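Local structure of 2L protein (Yaba-like disease virus, 3IT8) at residues Y7-D18 and W69-E78; C97-G108 and E159-L168. The protein probably binds and neutralises host tumour necrosis factor, acting as a viral glycoprotein built on an MHC class I-like fold. One frame throughout, in Å; residues are numbered along the deposited sequence.

Interaction 1: residues Y7-D18 and W69-E78; sequences YTVTLKDDGLYD and WYSLMKETLE. With NAG (2-acetamido-2-deoxy-beta-D-glucopyranose), chain M.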
loop_
_atom_site.group_PDB
_atom_site.type_symbol
_atom_site.label_atom_id
_atom_site.label_comp_id
_atom_site.label_asym_id
_atom_site.label_seq_id
_atom_site.Cartn_x
_atom_site.Cartn_y
_atom_site.Cartn_z
ATOM N N TYR D 7 16.893 -36.422 -18.167
ATOM C CA TYR D 7 16.703 -36.867 -19.538
ATOM C C TYR D 7 18.065 -37.356 -20.019
ATOM O O TYR D 7 19.058 -36.636 -19.888
ATOM C CB TYR D 7 16.267 -35.726 -20.456
ATOM C CG TYR D 7 14.935 -35.106 -20.145
ATOM C CD1 TYR D 7 14.818 -34.122 -19.170
ATOM C CD2 TYR D 7 13.802 -35.446 -20.877
ATOM C CE1 TYR D 7 13.605 -33.479 -18.938
ATOM C CE2 TYR D 7 12.587 -34.816 -20.653
ATOM C CZ TYR D 7 12.497 -33.822 -19.680
ATOM O OH TYR D 7 11.313 -33.144 -19.465
ATOM N N THR D 8 18.124 -38.557 -20.588
ATOM C CA THR D 8 19.402 -39.057 -21.061
ATOM C C THR D 8 19.383 -39.816 -22.383
ATOM O O THR D 8 18.624 -40.773 -22.537
ATOM C CB THR D 8 20.033 -39.976 -20.008
ATOM O OG1 THR D 8 20.057 -39.306 -18.740
ATOM C CG2 THR D 8 21.455 -40.341 -20.409
ATOM N N VAL D 9 20.200 -39.385 -23.344
ATOM C CA VAL D 9 20.313 -40.126 -24.595
ATOM C C VAL D 9 21.733 -40.737 -24.594
ATOM O O VAL D 9 22.710 -40.090 -24.191
ATOM C CB VAL D 9 20.100 -39.242 -25.840
ATOM C CG1 VAL D 9 18.833 -38.453 -25.682
ATOM C CG2 VAL D 9 21.274 -38.340 -26.051
ATOM N N THR D 10 21.838 -41.990 -25.024
ATOM C CA THR D 10 23.121 -42.680 -25.059
ATOM C C THR D 10 23.399 -43.281 -26.425
ATOM O O THR D 10 22.468 -43.673 -27.130
ATOM C CB THR D 10 23.136 -43.810 -24.050
ATOM O OG1 THR D 10 22.391 -43.417 -22.896
ATOM C CG2 THR D 10 24.550 -44.109 -23.624
ATOM N N LEU D 11 24.672 -43.361 -26.801
ATOM C CA LEU D 11 25.028 -43.933 -28.088
ATOM C C LEU D 11 24.988 -45.447 -28.004
ATOM O O LEU D 11 25.114 -46.131 -29.019
ATOM C CB LEU D 11 26.419 -43.486 -28.526
ATOM C CG LEU D 11 26.449 -42.801 -29.895
ATOM C CD1 LEU D 11 27.884 -42.590 -30.324
ATOM C CD2 LEU D 11 25.716 -43.645 -30.927
ATOM N N LYS D 12 24.807 -45.967 -26.793
ATOM C CA LYS D 12 24.744 -47.413 -26.587
ATOM C C LYS D 12 25.893 -48.065 -27.336
ATOM O O LYS D 12 26.833 -47.380 -27.724
ATOM C CB LYS D 12 23.416 -47.980 -27.095
ATOM C CG LYS D 12 22.403 -48.267 -26.005
ATOM C CD LYS D 12 22.937 -49.302 -25.040
ATOM C CE LYS D 12 21.931 -49.643 -23.945
ATOM N NZ LYS D 12 22.414 -50.750 -23.048
ATOM N N ASP D 13 25.830 -49.379 -27.534
ATOM C CA ASP D 13 26.892 -50.071 -28.254
ATOM C C ASP D 13 27.044 -49.440 -29.630
ATOM O O ASP D 13 27.385 -48.262 -29.745
ATOM C CB ASP D 13 26.569 -51.563 -28.379
ATOM C CG ASP D 13 25.132 -51.822 -28.815
ATOM O OD1 ASP D 13 24.770 -51.470 -29.961
ATOM O OD2 ASP D 13 24.360 -52.382 -28.002
ATOM N N ASP D 14 26.799 -50.205 -30.680
ATOM C CA ASP D 14 26.917 -49.624 -31.998
ATOM C C ASP D 14 25.568 -49.454 -32.652
ATOM O O ASP D 14 24.822 -50.429 -32.830
ATOM C CB ASP D 14 27.856 -50.464 -32.862
ATOM C CG ASP D 14 29.295 -50.364 -32.400
ATOM O OD1 ASP D 14 29.567 -50.728 -31.236
ATOM O OD2 ASP D 14 30.146 -49.910 -33.192
ATOM N N GLY D 15 25.244 -48.201 -32.979
ATOM C CA GLY D 15 23.985 -47.918 -33.640
ATOM C C GLY D 15 23.169 -46.733 -33.293
ATOM O O GLY D 15 23.559 -45.577 -33.455
ATOM N N LEU D 16 21.995 -47.083 -32.805
ATOM C CA LEU D 16 20.987 -46.138 -32.412
ATOM C C LEU D 16 21.338 -45.409 -31.122
ATOM O O LEU D 16 22.294 -45.754 -30.426
ATOM C CB LEU D 16 19.664 -46.887 -32.259
ATOM C CG LEU D 16 19.518 -48.071 -33.227
ATOM C CD1 LEU D 16 18.233 -48.815 -32.927
ATOM C CD2 LEU D 16 19.540 -47.582 -34.673
ATOM N N TYR D 17 20.547 -44.386 -30.827
ATOM C CA TYR D 17 20.721 -43.587 -29.635
ATOM C C TYR D 17 19.541 -43.898 -28.747
ATOM O O TYR D 17 18.387 -43.708 -29.142
ATOM C CB TYR D 17 20.699 -42.103 -29.977
ATOM C CG TYR D 17 21.895 -41.609 -30.736
ATOM C CD1 TYR D 17 22.036 -41.848 -32.098
ATOM C CD2 TYR D 17 22.894 -40.899 -30.082
ATOM C CE1 TYR D 17 23.150 -41.390 -32.788
ATOM C CE2 TYR D 17 24.010 -40.437 -30.759
ATOM C CZ TYR D 17 24.135 -40.686 -32.108
ATOM O OH TYR D 17 25.251 -40.247 -32.772
ATOM N N ASP D 18 19.818 -44.384 -27.546
ATOM C CA ASP D 18 18.741 -44.681 -26.610
ATOM C C ASP D 18 18.358 -43.460 -25.807
ATOM O O ASP D 18 19.164 -42.562 -25.614
ATOM C CB ASP D 18 19.122 -45.800 -25.653
ATOM C CG ASP D 18 18.695 -47.156 -26.159
ATOM O OD1 ASP D 18 17.597 -47.243 -26.759
ATOM O OD2 ASP D 18 19.446 -48.132 -25.947
ATOM N N TRP D 69 12.732 -33.260 -26.277
ATOM C CA TRP D 69 14.068 -33.373 -25.720
ATOM C C TRP D 69 14.892 -34.509 -26.316
ATOM O O TRP D 69 16.059 -34.329 -26.674
ATOM C CB TRP D 69 13.988 -33.523 -24.199
ATOM C CG TRP D 69 13.593 -32.251 -23.509
ATOM C CD1 TRP D 69 12.458 -32.022 -22.777
ATOM C CD2 TRP D 69 14.316 -31.009 -23.526
ATOM N NE1 TRP D 69 12.427 -30.719 -22.342
ATOM C CE2 TRP D 69 13.555 -30.073 -22.785
ATOM C CE3 TRP D 69 15.535 -30.596 -24.098
ATOM C CZ2 TRP D 69 13.975 -28.740 -22.598
ATOM C CZ3 TRP D 69 15.951 -29.274 -23.912
ATOM C CH2 TRP D 69 15.169 -28.365 -23.166
ATOM N N TYR D 70 14.301 -35.686 -26.427
ATOM C CA TYR D 70 15.035 -36.804 -26.994
ATOM C C TYR D 70 15.654 -36.396 -28.325
ATOM O O TYR D 70 16.853 -36.540 -28.554
ATOM C CB TYR D 70 14.115 -37.995 -27.229
ATOM C CG TYR D 70 14.801 -39.072 -28.018
ATOM C CD1 TYR D 70 15.714 -39.930 -27.408
ATOM C CD2 TYR D 70 14.606 -39.180 -29.394
ATOM C CE1 TYR D 70 16.420 -40.869 -28.144
ATOM C CE2 TYR D 70 15.303 -40.104 -30.147
ATOM C CZ TYR D 70 16.215 -40.950 -29.513
ATOM O OH TYR D 70 16.944 -41.870 -30.234
ATOM N N SER D 71 14.812 -35.883 -29.206
ATOM C CA SER D 71 15.258 -35.470 -30.517
ATOM C C SER D 71 16.338 -34.383 -30.486
ATOM O O SER D 71 17.377 -34.515 -31.126
ATOM C CB SER D 71 14.059 -34.993 -31.325
ATOM O OG SER D 71 14.497 -34.439 -32.545
ATOM N N LEU D 72 16.093 -33.315 -29.737
ATOM C CA LEU D 72 17.037 -32.220 -29.666
ATOM C C LEU D 72 18.322 -32.633 -28.983
ATOM O O LEU D 72 19.378 -32.112 -29.294
ATOM C CB LEU D 72 16.411 -31.031 -28.939
ATOM C CG LEU D 72 17.322 -29.812 -28.830
ATOM C CD1 LEU D 72 17.853 -29.403 -30.197
ATOM C CD2 LEU D 72 16.543 -28.694 -28.186
ATOM N N MET D 73 18.242 -33.562 -28.042
ATOM C CA MET D 73 19.442 -34.020 -27.347
ATOM C C MET D 73 20.220 -34.957 -28.251
ATOM O O MET D 73 21.441 -34.986 -28.240
ATOM C CB MET D 73 19.073 -34.732 -26.061
ATOM C CG MET D 73 18.491 -33.802 -25.047
ATOM S SD MET D 73 18.255 -34.578 -23.474
ATOM C CE MET D 73 19.964 -34.952 -23.070
ATOM N N LYS D 74 19.500 -35.737 -29.038
ATOM C CA LYS D 74 20.140 -36.639 -29.969
ATOM C C LYS D 74 20.949 -35.750 -30.932
ATOM O O LYS D 74 22.101 -36.030 -31.221
ATOM C CB LYS D 74 19.078 -37.423 -30.736
ATOM C CG LYS D 74 19.646 -38.410 -31.714
ATOM C CD LYS D 74 18.559 -38.997 -32.563
ATOM C CE LYS D 74 19.133 -39.775 -33.730
ATOM N NZ LYS D 74 18.041 -40.348 -34.586
ATOM N N GLU D 75 20.334 -34.672 -31.417
ATOM C CA GLU D 75 21.005 -33.756 -32.336
ATOM C C GLU D 75 22.262 -33.200 -31.673
ATOM O O GLU D 75 23.328 -33.178 -32.270
ATOM C CB GLU D 75 20.079 -32.594 -32.715
ATOM C CG GLU D 75 20.670 -31.661 -33.760
ATOM C CD GLU D 75 19.919 -30.345 -33.874
ATOM O OE1 GLU D 75 18.681 -30.370 -34.043
ATOM O OE2 GLU D 75 20.572 -29.282 -33.799
ATOM N N THR D 76 22.129 -32.761 -30.427
ATOM C CA THR D 76 23.237 -32.189 -29.686
ATOM C C THR D 76 24.360 -33.180 -29.465
ATOM O O THR D 76 25.531 -32.832 -29.546
ATOM C CB THR D 76 22.786 -31.679 -28.324
ATOM O OG1 THR D 76 21.754 -30.706 -28.510
ATOM C CG2 THR D 76 23.969 -31.054 -27.573
ATOM N N LEU D 77 24.011 -34.419 -29.173
ATOM C CA LEU D 77 25.031 -35.418 -28.953
ATOM C C LEU D 77 25.821 -35.678 -30.240
ATOM O O LEU D 77 27.041 -35.818 -30.201
ATOM C CB LEU D 77 24.391 -36.703 -28.444
ATOM C CG LEU D 77 25.350 -37.851 -28.111
ATOM C CD1 LEU D 77 26.576 -37.334 -27.347
ATOM C CD2 LEU D 77 24.603 -38.904 -27.295
ATOM N N GLU D 78 25.131 -35.730 -31.379
ATOM C CA GLU D 78 25.791 -35.961 -32.661
ATOM C C GLU D 78 26.807 -34.860 -32.955
ATOM O O GLU D 78 27.943 -35.149 -33.322
ATOM C CB GLU D 78 24.751 -36.042 -33.785
ATOM C CG GLU D 78 23.896 -37.304 -33.735
ATOM C CD GLU D 78 22.895 -37.394 -34.878
ATOM O OE1 GLU D 78 23.315 -37.236 -36.043
ATOM O OE2 GLU D 78 21.694 -37.632 -34.614
HETATM C C1 NAG M . 20.421 -39.908 -15.173
HETATM C C2 NAG M . 21.438 -40.078 -14.042
HETATM C C3 NAG M . 22.636 -40.913 -14.542
HETATM C C4 NAG M . 22.140 -42.269 -15.068
HETATM C C5 NAG M . 21.110 -41.981 -16.173
HETATM C C6 NAG M . 20.524 -43.237 -16.795
HETATM C C7 NAG M . 21.383 -38.251 -12.465
HETATM C C8 NAG M . 22.149 -37.103 -11.841
HETATM N N2 NAG M . 21.873 -38.771 -13.589
HETATM O O3 NAG M . 23.575 -41.113 -13.497
HETATM O O4 NAG M . 23.232 -43.063 -15.561
HETATM O O5 NAG M . 20.006 -41.198 -15.638
HETATM O O6 NAG M . 19.531 -43.816 -15.961
HETATM O O7 NAG M . 20.356 -38.657 -11.930
HETATM O O HOH W 1 10.401 -30.591 -20.438
#
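W69 lies over one face of the Y7 ring, turning an edge of its indole toward that face. The five-membered ring and the phenol ring have centroids 4.5 Å apart and planes 50° apart, and the pair is tightest at W69 CD1, 3.5 Å from Y7 CE2. Y17 is covered on both faces: L11 CD2 from its own segment lies on one, while the K74 chain crosses the opposite one, with its CG 4.0 Å from Y17 CG. L77 CD2 reaches the Y17 ring at its edge, 3.8 Å from Y17 CD2. The third tyrosine, Y70, meets the loop edge-on and stacks with Y35 elsewhere in the chain.

The Y70 edge carries the direct hydrogen bond of the contact, from Y70 OH to Y17 O at 2.6 Å, with the donor tilted 30° out of the carbonyl plane. With Y70 CG anti to the backbone N (chi1 171°), the phenol extends from the flank of the helix to this carbonyl. Between the aromatic groups, V9 points from strand 7-10 at the helix and divides its branches. CG1 packs on M73 CB at 3.7 Å, and CG2 passes L77 CD2 at 3.6 Å. The thioether of M73 then joins this apolar row to Y7, SD lying 3.8 Å from Y7 CB.

This is helix 61-82 of an MHC-like domain lying across the sheet through strand 2-10 and the turn after it. One water accepts from W69 NE1 and donates to Y7 OH, whose hydroxyl also bonds to Y64 O. The two hydroxyls thus fix how the Y70 and Y7 rings sit, one against the loop backbone and the other against the helix, while V9, M73 and L77 supply packing with no direction of its own.

Interaction 2: residues C97-G108 and E159-L168; sequences CYETGLLFGSYG and EYMGCSLAIL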
loop_
_atom_site.group_PDB
_atom_site.type_symbol
_atom_site.label_atom_id
_atom_site.label_comp_id
_atom_site.label_asym_id
_atom_site.label_seq_id
_atom_site.Cartn_x
_atom_site.Cartn_y
_atom_site.Cartn_z
ATOM N N CYS D 97 14.206 -28.996 -8.633
ATOM C CA CYS D 97 14.274 -28.015 -7.555
ATOM C C CYS D 97 14.292 -28.685 -6.187
ATOM O O CYS D 97 14.201 -29.913 -6.082
ATOM C CB CYS D 97 13.097 -27.038 -7.624
ATOM S SG CYS D 97 11.499 -27.724 -7.098
ATOM N N TYR D 98 14.399 -27.874 -5.137
ATOM C CA TYR D 98 14.466 -28.402 -3.786
ATOM C C TYR D 98 14.035 -27.404 -2.728
ATOM O O TYR D 98 14.129 -26.194 -2.916
ATOM C CB TYR D 98 15.897 -28.834 -3.479
ATOM C CG TYR D 98 16.866 -27.680 -3.496
ATOM C CD1 TYR D 98 17.129 -26.944 -2.338
ATOM C CD2 TYR D 98 17.492 -27.293 -4.681
ATOM C CE1 TYR D 98 17.995 -25.843 -2.366
ATOM C CE2 TYR D 98 18.352 -26.202 -4.723
ATOM C CZ TYR D 98 18.600 -25.479 -3.567
ATOM O OH TYR D 98 19.425 -24.379 -3.631
ATOM N N GLU D 99 13.569 -27.957 -1.614
ATOM C CA GLU D 99 13.155 -27.212 -0.446
ATOM C C GLU D 99 13.767 -28.019 0.694
ATOM O O GLU D 99 13.101 -28.839 1.313
ATOM C CB GLU D 99 11.639 -27.184 -0.328
ATOM C CG GLU D 99 11.073 -25.800 -0.519
ATOM C CD GLU D 99 9.584 -25.715 -0.220
ATOM O OE1 GLU D 99 9.170 -26.096 0.901
ATOM O OE2 GLU D 99 8.823 -25.256 -1.102
ATOM N N THR D 100 15.062 -27.811 0.921
ATOM C CA THR D 100 15.828 -28.488 1.969
ATOM C C THR D 100 15.853 -27.590 3.207
ATOM O O THR D 100 16.696 -26.702 3.311
ATOM C CB THR D 100 17.273 -28.718 1.503
ATOM O OG1 THR D 100 17.256 -29.403 0.245
ATOM C CG2 THR D 100 18.044 -29.547 2.512
ATOM N N GLY D 101 14.938 -27.818 4.145
ATOM C CA GLY D 101 14.893 -26.964 5.316
ATOM C C GLY D 101 14.565 -25.544 4.876
ATOM O O GLY D 101 13.613 -25.326 4.121
ATOM N N LEU D 102 15.356 -24.579 5.331
ATOM C CA LEU D 102 15.140 -23.189 4.961
ATOM C C LEU D 102 15.607 -22.902 3.542
ATOM O O LEU D 102 15.063 -22.018 2.882
ATOM C CB LEU D 102 15.894 -22.253 5.902
ATOM C CG LEU D 102 15.417 -22.103 7.339
ATOM C CD1 LEU D 102 16.223 -20.984 7.983
ATOM C CD2 LEU D 102 13.922 -21.792 7.373
ATOM N N LEU D 103 16.621 -23.633 3.087
ATOM C CA LEU D 103 17.157 -23.430 1.749
ATOM C C LEU D 103 16.192 -23.887 0.658
ATOM O O LEU D 103 15.395 -24.809 0.861
ATOM C CB LEU D 103 18.480 -24.174 1.590
ATOM C CG LEU D 103 19.524 -23.909 2.671
ATOM C CD1 LEU D 103 20.815 -24.647 2.310
ATOM C CD2 LEU D 103 19.781 -22.418 2.805
ATOM N N PHE D 104 16.257 -23.229 -0.496
ATOM C CA PHE D 104 15.409 -23.592 -1.616
ATOM C C PHE D 104 15.982 -23.026 -2.903
ATOM O O PHE D 104 16.561 -21.944 -2.899
ATOM C CB PHE D 104 13.985 -23.084 -1.381
ATOM C CG PHE D 104 13.863 -21.585 -1.356
ATOM C CD1 PHE D 104 13.500 -20.886 -2.494
ATOM C CD2 PHE D 104 14.100 -20.866 -0.185
ATOM C CE1 PHE D 104 13.371 -19.500 -2.467
ATOM C CE2 PHE D 104 13.971 -19.471 -0.159
ATOM C CZ PHE D 104 13.607 -18.798 -1.298
ATOM N N GLY D 105 15.837 -23.766 -3.996
ATOM C CA GLY D 105 16.347 -23.301 -5.273
ATOM C C GLY D 105 15.991 -24.243 -6.408
ATOM O O GLY D 105 15.318 -25.253 -6.192
ATOM N N SER D 106 16.434 -23.918 -7.620
ATOM C CA SER D 106 16.160 -24.760 -8.777
ATOM C C SER D 106 17.405 -24.839 -9.649
ATOM O O SER D 106 18.306 -24.013 -9.521
ATOM C CB SER D 106 14.996 -24.194 -9.587
ATOM O OG SER D 106 15.355 -22.976 -10.201
ATOM N N TYR D 107 17.459 -25.815 -10.544
ATOM C CA TYR D 107 18.630 -25.955 -11.389
ATOM C C TYR D 107 18.257 -26.543 -12.728
ATOM O O TYR D 107 17.176 -27.100 -12.893
ATOM C CB TYR D 107 19.658 -26.857 -10.693
ATOM C CG TYR D 107 19.062 -28.171 -10.239
ATOM C CD1 TYR D 107 18.900 -29.235 -11.128
ATOM C CD2 TYR D 107 18.569 -28.316 -8.945
ATOM C CE1 TYR D 107 18.263 -30.396 -10.739
ATOM C CE2 TYR D 107 17.925 -29.483 -8.555
ATOM C CZ TYR D 107 17.778 -30.508 -9.458
ATOM O OH TYR D 107 17.122 -31.639 -9.069
ATOM N N GLY D 108 19.171 -26.420 -13.680
ATOM C CA GLY D 108 18.962 -26.956 -15.007
ATOM C C GLY D 108 20.308 -26.907 -15.677
ATOM O O GLY D 108 20.784 -25.828 -16.024
ATOM N N GLU D 159 12.640 -24.084 -14.721
ATOM C CA GLU D 159 13.633 -23.667 -13.750
ATOM C C GLU D 159 13.268 -22.337 -13.108
ATOM O O GLU D 159 13.546 -22.102 -11.940
ATOM C CB GLU D 159 15.005 -23.561 -14.408
ATOM C CG GLU D 159 16.148 -23.658 -13.421
ATOM C CD GLU D 159 17.492 -23.399 -14.054
ATOM O OE1 GLU D 159 17.725 -23.855 -15.192
ATOM O OE2 GLU D 159 18.327 -22.748 -13.405
ATOM N N TYR D 160 12.627 -21.468 -13.868
ATOM C CA TYR D 160 12.262 -20.173 -13.335
ATOM C C TYR D 160 11.152 -20.230 -12.296
ATOM O O TYR D 160 11.151 -19.458 -11.343
ATOM C CB TYR D 160 11.824 -19.244 -14.452
ATOM C CG TYR D 160 11.511 -17.856 -13.951
ATOM C CD1 TYR D 160 12.536 -16.980 -13.584
ATOM C CD2 TYR D 160 10.189 -17.418 -13.813
ATOM C CE1 TYR D 160 12.262 -15.704 -13.091
ATOM C CE2 TYR D 160 9.902 -16.142 -13.317
ATOM C CZ TYR D 160 10.949 -15.291 -12.954
ATOM O OH TYR D 160 10.678 -14.048 -12.417
ATOM N N MET D 161 10.188 -21.123 -12.472
ATOM C CA MET D 161 9.093 -21.179 -11.519
ATOM C C MET D 161 8.279 -22.464 -11.587
ATOM O O MET D 161 7.793 -22.958 -10.566
ATOM C CB MET D 161 8.171 -19.989 -11.743
ATOM C CG MET D 161 7.044 -19.912 -10.758
ATOM S SD MET D 161 5.933 -18.531 -11.102
ATOM C CE MET D 161 7.056 -17.207 -11.031
ATOM N N GLY D 162 8.132 -23.000 -12.794
ATOM C CA GLY D 162 7.364 -24.214 -12.972
ATOM C C GLY D 162 7.635 -25.307 -11.958
ATOM O O GLY D 162 6.718 -25.822 -11.312
ATOM N N CYS D 163 8.902 -25.668 -11.822
ATOM C CA CYS D 163 9.274 -26.713 -10.902
ATOM C C CYS D 163 8.880 -26.401 -9.460
ATOM O O CYS D 163 8.237 -27.222 -8.806
ATOM C CB CYS D 163 10.773 -26.962 -10.986
ATOM S SG CYS D 163 11.254 -28.508 -10.235
ATOM N N SER D 164 9.257 -25.231 -8.957
ATOM C CA SER D 164 8.922 -24.879 -7.577
ATOM C C SER D 164 7.425 -24.961 -7.293
ATOM O O SER D 164 7.020 -25.183 -6.158
ATOM C CB SER D 164 9.404 -23.479 -7.253
ATOM O OG SER D 164 8.674 -22.540 -8.002
ATOM N N LEU D 165 6.600 -24.764 -8.314
ATOM C CA LEU D 165 5.163 -24.864 -8.135
ATOM C C LEU D 165 4.739 -26.335 -8.161
ATOM O O LEU D 165 3.949 -26.795 -7.332
ATOM C CB LEU D 165 4.439 -24.104 -9.241
ATOM C CG LEU D 165 4.547 -22.578 -9.180
ATOM C CD1 LEU D 165 3.915 -21.958 -10.420
ATOM C CD2 LEU D 165 3.845 -22.072 -7.930
ATOM N N ALA D 166 5.276 -27.078 -9.119
ATOM C CA ALA D 166 4.949 -28.483 -9.256
ATOM C C ALA D 166 5.321 -29.304 -8.024
ATOM O O ALA D 166 4.512 -30.096 -7.539
ATOM C CB ALA D 166 5.638 -29.043 -10.488
ATOM N N ILE D 167 6.536 -29.110 -7.513
ATOM C CA ILE D 167 6.991 -29.876 -6.359
ATOM C C ILE D 167 5.961 -29.924 -5.245
ATOM O O ILE D 167 5.869 -30.911 -4.526
ATOM C CB ILE D 167 8.329 -29.337 -5.788
ATOM C CG1 ILE D 167 8.912 -30.348 -4.803
ATOM C CG2 ILE D 167 8.104 -28.031 -5.055
ATOM C CD1 ILE D 167 10.304 -30.013 -4.352
ATOM N N LEU D 168 5.171 -28.863 -5.115
ATOM C CA LEU D 168 4.148 -28.808 -4.076
ATOM C C LEU D 168 2.984 -29.765 -4.349
ATOM O O LEU D 168 2.365 -30.280 -3.417
ATOM C CB LEU D 168 3.640 -27.371 -3.903
ATOM C CG LEU D 168 4.681 -26.352 -3.396
ATOM C CD1 LEU D 168 4.039 -25.001 -3.249
ATOM C CD2 LEU D 168 5.274 -26.796 -2.064
#
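C97 and C163 point their side chains at each other, one from the sheet and one from the helix, and their SG atoms stand 3.2 Å apart. No disulfide is modelled: the spacing is longer than a bond, though the resolution leaves its exact value uncertain. C97 already points at the helix; with C97 SG between its backbone N and carbonyl carbon (chi1 74°), the sulfur also meets I167 CD1 at 3.8 Å, one turn beyond C163. L3 of the neighbouring strand packs against both C163 and I167.

Strand 97-100 passes under helix 159-168 at 55° with an axis separation of 8.2 Å, and its return strand 103-108 runs at 122° to the same helix after the type II' turn from T100 to L103. Such a hairpin beneath a long helix belongs to the MHC platform, where classical class I molecules carry a disulfide from sheet floor to second-domain helix at what is probably the equivalent place.

On the return strand S106 faces E159. Its hydroxyl donates to E159 O at 2.7 Å, slightly tilted from the carbonyl plane, so the serine holds helix backbone. The E159 chain extends past it along the strand; its CD comes 3.5 Å from Y107 C, and OE1 lies 3.3 Å from G108 N at an angle too poor for a hydrogen bond. Glycine at 108 leaves the carboxylate beside bare main chain.

Inside the helix, S164 OG bonds to M161 O, close to the wide turn at 159-162. At the far end of strand 97-100, E99 and L168 cross at about a right angle, OE2 lying 4.0 Å from L168 CD2, while both carboxylate oxygens of E99 are in salt-bridge contact with basic side-chain nitrogen on a chain of another protein.

In the fold
Both interactions set a helix of the MHC-like platform on the same antiparallel sheet, where strands 2-10 and 90-100 are neighbours, yet their centres are 28 Å apart and their nearest atoms about 9 Å. Each is partly buried, with six buried residues among eleven touching. Interaction 1 buries more surface, 614 against 427 Å², and is dominated by aromatic and aliphatic groups; no other protein chain reaches its segments. Interaction 2 lies nearer the centre of the chain, about 10 Å against 22 Å, and combines a sulfur-rich core with serine and glutamate, while its outer side meets chains of another protein.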